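Local coordinates for protein transcriptional regulator (Actinomyces oris, PDB 5V8C) that probably acts as an LCP-family phosphotransferase that mediates glycosylation of a cell wall-anchored surface protein, at residues Q62-L74 with A246-T259. Residues are numbered along the deposited sequence; the frame is centred on the assembly and turned at random.
Sequences QEGVTIINLPRDL and ARRAGATTIIDLPT. With PO4 (phosphate ion), chain C.
Leu257 packs against Ile68, Leu70, Pro71 and Leu74, every carbon beyond CA taking part. CB lies 3.7 Å from CD of Pro71, the two side chains crossing at about a right angle; CG meets CD2 of Leu70 at 3.6 Å; beyond the fork, CD1 approaches CD2 of Leu74, while CD2 brushes CG2 of Ile68. Helix 272-280 packs against the same leucine through Ser274 and Leu277. Upstream, the backbones run as parallel strands in register, Val65 beside Thr252 through Asn69 beside Asp256. Six backbone hydrogen bonds join them, from Val65 N to Ala251 O (2.8 Å) to Leu257 N to Asn69 O (3.2 Å). Strand 252-256 borders the chain's mixed central sheet, and strand 65-70, also bonded to strand 52-60, ties this border to the interior. Thr66, Ile68 and Ile255 occupy one face; Val65, Ile67, Ile254 and Asn69 the other, where helix 182-208 packs. There CG of Asn69 stands anti to the backbone N (chi1 -179°), alongside Asp256, and ND2 donates to the syn side of Asp256 OD2 at 2.9 Å, in a bent bond (136°) tilted out of both groups' planes, amide and carboxylate planes 70° apart. Thr193 also bonds ND2, so two partners fix the buried amide. A leucine in place of Asn69 would probably leave the Asp256 carboxylate without this donor and freer to turn. Farther along, CG2 of Thr259 touches CD1 of Leu74 at 3.8 Å.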
loop_
_atom_site.group_PDB
_atom_site.type_symbol
_atom_site.label_atom_id
_atom_site.label_comp_id
_atom_site.label_asym_id
_atom_site.label_seq_id
_atom_site.Cartn_x
_atom_site.Cartn_y
_atom_site.Cartn_z
ATOM N N GLN A 62 -13.482 -6.491 14.259
ATOM C CA GLN A 62 -14.739 -6.095 14.903
ATOM C C GLN A 62 -14.706 -4.664 15.460
ATOM O O GLN A 62 -15.764 -4.106 15.756
ATOM C CB GLN A 62 -15.172 -7.116 15.972
ATOM C CG GLN A 62 -16.378 -7.965 15.555
ATOM C CD GLN A 62 -16.047 -8.997 14.496
ATOM O OE1 GLN A 62 -15.602 -10.112 14.794
ATOM N NE2 GLN A 62 -16.298 -8.665 13.235
ATOM N N GLU A 63 -13.501 -4.063 15.573
ATOM C CA GLU A 63 -13.327 -2.670 16.005
ATOM C C GLU A 63 -13.608 -1.748 14.812
ATOM O O GLU A 63 -14.257 -0.713 14.966
ATOM C CB GLU A 63 -11.897 -2.413 16.537
ATOM C CG GLU A 63 -11.465 -3.298 17.700
ATOM C CD GLU A 63 -11.947 -2.930 19.092
ATOM O OE1 GLU A 63 -12.807 -2.027 19.220
ATOM O OE2 GLU A 63 -11.467 -3.558 20.062
ATOM N N GLY A 64 -13.133 -2.164 13.636
ATOM C CA GLY A 64 -13.269 -1.443 12.375
ATOM C C GLY A 64 -12.330 -1.964 11.308
ATOM O O GLY A 64 -12.289 -3.169 11.056
ATOM N N VAL A 65 -11.591 -1.068 10.653
ATOM C CA VAL A 65 -10.620 -1.414 9.607
ATOM C C VAL A 65 -9.386 -0.532 9.782
ATOM O O VAL A 65 -9.515 0.686 9.875
ATOM C CB VAL A 65 -11.202 -1.324 8.159
ATOM C CG1 VAL A 65 -10.096 -1.353 7.097
ATOM C CG2 VAL A 65 -12.225 -2.430 7.895
ATOM N N THR A 66 -8.200 -1.156 9.840
ATOM C CA THR A 66 -6.924 -0.467 9.962
ATOM C C THR A 66 -6.037 -0.823 8.781
ATOM O O THR A 66 -5.958 -1.985 8.381
ATOM C CB THR A 66 -6.272 -0.754 11.333
ATOM O OG1 THR A 66 -7.045 -0.119 12.348
ATOM C CG2 THR A 66 -4.838 -0.242 11.434
ATOM N N ILE A 67 -5.400 0.186 8.202
ATOM C CA ILE A 67 -4.468 0.014 7.100
ATOM C C ILE A 67 -3.101 0.484 7.585
ATOM O O ILE A 67 -2.970 1.607 8.072
ATOM C CB ILE A 67 -4.956 0.754 5.829
ATOM C CG1 ILE A 67 -6.221 0.081 5.266
ATOM C CG2 ILE A 67 -3.852 0.852 4.767
ATOM C CD1 ILE A 67 -7.044 0.960 4.371
ATOM N N ILE A 68 -2.117 -0.417 7.542
ATOM C CA ILE A 68 -0.743 -0.139 7.956
ATOM C C ILE A 68 0.121 -0.063 6.718
ATOM O O ILE A 68 0.250 -1.046 5.985
ATOM C CB ILE A 68 -0.206 -1.120 9.041
ATOM C CG1 ILE A 68 -1.020 -0.965 10.345
ATOM C CG2 ILE A 68 1.285 -0.871 9.315
ATOM C CD1 ILE A 68 -1.167 -2.171 11.152
ATOM N N ASN A 69 0.611 1.147 6.426
ATOM C CA ASN A 69 1.428 1.397 5.248
ATOM C C ASN A 69 2.877 1.086 5.611
ATOM O O ASN A 69 3.418 1.672 6.550
ATOM C CB ASN A 69 1.223 2.845 4.761
ATOM C CG ASN A 69 2.000 3.249 3.523
ATOM O OD1 ASN A 69 2.234 2.456 2.603
ATOM N ND2 ASN A 69 2.364 4.522 3.449
ATOM N N LEU A 70 3.445 0.059 4.971
ATOM C CA LEU A 70 4.813 -0.378 5.246
ATOM C C LEU A 70 5.786 0.307 4.291
ATOM O O LEU A 70 5.664 0.125 3.077
ATOM C CB LEU A 70 4.932 -1.902 5.135
ATOM C CG LEU A 70 4.087 -2.735 6.104
ATOM C CD1 LEU A 70 4.122 -4.208 5.725
ATOM C CD2 LEU A 70 4.536 -2.552 7.545
ATOM N N PRO A 71 6.732 1.128 4.810
ATOM C CA PRO A 71 7.675 1.828 3.915
ATOM C C PRO A 71 8.541 0.870 3.088
ATOM O O PRO A 71 9.082 -0.088 3.631
ATOM C CB PRO A 71 8.501 2.688 4.876
ATOM C CG PRO A 71 8.376 2.031 6.191
ATOM C CD PRO A 71 6.999 1.450 6.225
ATOM N N ARG A 72 8.612 1.102 1.762
ATOM C CA ARG A 72 9.323 0.256 0.793
ATOM C C ARG A 72 10.834 0.114 1.060
ATOM O O ARG A 72 11.420 -0.927 0.762
ATOM C CB ARG A 72 9.063 0.750 -0.647
ATOM C CG ARG A 72 9.628 2.150 -0.949
ATOM C CD ARG A 72 9.416 2.625 -2.384
ATOM N NE ARG A 72 10.038 1.747 -3.381
ATOM C CZ ARG A 72 11.329 1.763 -3.703
ATOM N NH1 ARG A 72 12.164 2.589 -3.083
ATOM N NH2 ARG A 72 11.797 0.947 -4.638
ATOM N N ASP A 73 11.454 1.171 1.608
ATOM C CA ASP A 73 12.888 1.228 1.899
ATOM C C ASP A 73 13.244 0.499 3.191
ATOM O O ASP A 73 14.419 0.266 3.448
ATOM C CB ASP A 73 13.392 2.686 1.912
ATOM C CG ASP A 73 12.524 3.663 2.697
ATOM O OD1 ASP A 73 11.352 3.875 2.296
ATOM O OD2 ASP A 73 13.038 4.270 3.669
ATOM N N LEU A 74 12.228 0.089 3.977
ATOM C CA LEU A 74 12.429 -0.635 5.237
ATOM C C LEU A 74 13.118 -1.993 5.004
ATOM O O LEU A 74 12.665 -2.785 4.184
ATOM C CB LEU A 74 11.082 -0.802 5.965
ATOM C CG LEU A 74 11.049 -1.692 7.207
ATOM C CD1 LEU A 74 11.460 -0.919 8.462
ATOM C CD2 LEU A 74 9.688 -2.329 7.375
ATOM N N ALA A 246 -17.142 0.217 8.337
ATOM C CA ALA A 246 -16.134 0.938 9.116
ATOM C C ALA A 246 -15.994 2.421 8.719
ATOM O O ALA A 246 -15.568 3.212 9.552
ATOM C CB ALA A 246 -14.795 0.222 9.049
ATOM N N ARG A 247 -16.359 2.801 7.474
ATOM C CA ARG A 247 -16.364 4.209 7.045
ATOM C C ARG A 247 -17.505 4.947 7.800
ATOM O O ARG A 247 -17.295 6.043 8.332
ATOM C CB ARG A 247 -16.638 4.321 5.533
ATOM C CG ARG A 247 -15.422 4.363 4.646
ATOM C CD ARG A 247 -15.246 5.734 4.023
ATOM N NE ARG A 247 -14.520 6.639 4.917
ATOM C CZ ARG A 247 -13.195 6.739 4.969
ATOM N NH1 ARG A 247 -12.435 6.003 4.166
ATOM N NH2 ARG A 247 -12.621 7.576 5.821
ATOM N N ARG A 248 -18.709 4.337 7.828
ATOM C CA ARG A 248 -19.906 4.880 8.469
ATOM C C ARG A 248 -19.758 4.982 9.971
ATOM O O ARG A 248 -20.258 5.933 10.566
ATOM C CB ARG A 248 -21.150 4.040 8.115
ATOM N N ALA A 249 -19.076 4.005 10.586
ATOM C CA ALA A 249 -18.864 3.961 12.034
ATOM C C ALA A 249 -17.679 4.823 12.485
ATOM O O ALA A 249 -17.447 4.963 13.690
ATOM C CB ALA A 249 -18.679 2.522 12.493
ATOM N N GLY A 250 -16.965 5.408 11.524
ATOM C CA GLY A 250 -15.783 6.216 11.792
ATOM C C GLY A 250 -14.645 5.390 12.362
ATOM O O GLY A 250 -13.819 5.894 13.131
ATOM N N ALA A 251 -14.606 4.102 11.995
ATOM C CA ALA A 251 -13.605 3.151 12.455
ATOM C C ALA A 251 -12.689 2.699 11.309
ATOM O O ALA A 251 -12.372 1.519 11.191
ATOM C CB ALA A 251 -14.295 1.964 13.100
ATOM N N THR A 252 -12.281 3.650 10.457
ATOM C CA THR A 252 -11.377 3.408 9.329
ATOM C C THR A 252 -10.118 4.244 9.545
ATOM O O THR A 252 -10.216 5.460 9.682
ATOM C CB THR A 252 -12.113 3.663 8.011
ATOM O OG1 THR A 252 -12.838 2.479 7.676
ATOM C CG2 THR A 252 -11.184 4.041 6.879
ATOM N N THR A 253 -8.958 3.593 9.686
ATOM C CA THR A 253 -7.734 4.306 10.032
ATOM C C THR A 253 -6.561 3.880 9.190
ATOM O O THR A 253 -6.423 2.697 8.891
ATOM C CB THR A 253 -7.413 4.159 11.546
ATOM O OG1 THR A 253 -6.992 2.826 11.820
ATOM C CG2 THR A 253 -8.589 4.537 12.455
ATOM N N ILE A 254 -5.700 4.848 8.825
ATOM C CA ILE A 254 -4.484 4.609 8.047
ATOM C C ILE A 254 -3.290 5.100 8.840
ATOM O O ILE A 254 -3.213 6.280 9.189
ATOM C CB ILE A 254 -4.527 5.229 6.623
ATOM C CG1 ILE A 254 -5.614 4.566 5.773
ATOM C CG2 ILE A 254 -3.155 5.113 5.941
ATOM C CD1 ILE A 254 -6.300 5.486 4.817
ATOM N N ILE A 255 -2.353 4.193 9.104
ATOM C CA ILE A 255 -1.157 4.508 9.869
ATOM C C ILE A 255 0.098 4.033 9.147
ATOM O O ILE A 255 0.106 2.977 8.510
ATOM C CB ILE A 255 -1.232 4.041 11.362
ATOM C CG1 ILE A 255 0.159 3.686 11.932
ATOM C CG2 ILE A 255 -2.242 2.898 11.583
ATOM C CD1 ILE A 255 0.357 3.935 13.474
ATOM N N ASP A 256 1.130 4.885 9.187
ATOM C CA ASP A 256 2.465 4.609 8.688
ATOM C C ASP A 256 3.257 3.950 9.798
ATOM O O ASP A 256 3.165 4.367 10.956
ATOM C CB ASP A 256 3.142 5.903 8.247
ATOM C CG ASP A 256 2.650 6.358 6.890
ATOM O OD1 ASP A 256 1.627 7.078 6.843
ATOM O OD2 ASP A 256 3.225 5.908 5.867
ATOM N N LEU A 257 3.972 2.867 9.457
ATOM C CA LEU A 257 4.825 2.119 10.376
ATOM C C LEU A 257 5.833 3.100 11.008
ATOM O O LEU A 257 6.557 3.784 10.277
ATOM C CB LEU A 257 5.557 1.036 9.563
ATOM C CG LEU A 257 5.806 -0.356 10.165
ATOM C CD1 LEU A 257 7.278 -0.643 10.279
ATOM C CD2 LEU A 257 5.038 -0.602 11.447
ATOM N N PRO A 258 5.821 3.286 12.340
ATOM C CA PRO A 258 6.734 4.276 12.940
ATOM C C PRO A 258 8.206 3.853 13.003
ATOM O O PRO A 258 8.650 3.281 13.999
ATOM C CB PRO A 258 6.131 4.527 14.327
ATOM C CG PRO A 258 5.375 3.297 14.642
ATOM C CD PRO A 258 4.996 2.612 13.360
ATOM N N THR A 259 8.974 4.160 11.952
ATOM C CA THR A 259 10.410 3.853 11.926
ATOM C C THR A 259 11.202 5.024 12.510
ATOM O O THR A 259 10.702 6.149 12.533
ATOM C CB THR A 259 10.878 3.501 10.505
ATOM O OG1 THR A 259 10.791 4.655 9.665
ATOM C CG2 THR A 259 10.095 2.343 9.899
HETATM P P PO4 C . 15.534 2.875 -5.944
HETATM O O1 PO4 C . 16.901 2.518 -6.693
HETATM O O2 PO4 C . 15.619 2.353 -4.434
HETATM O O3 PO4 C . 14.316 2.146 -6.684
HETATM O O4 PO4 C . 15.310 4.411 -5.961
#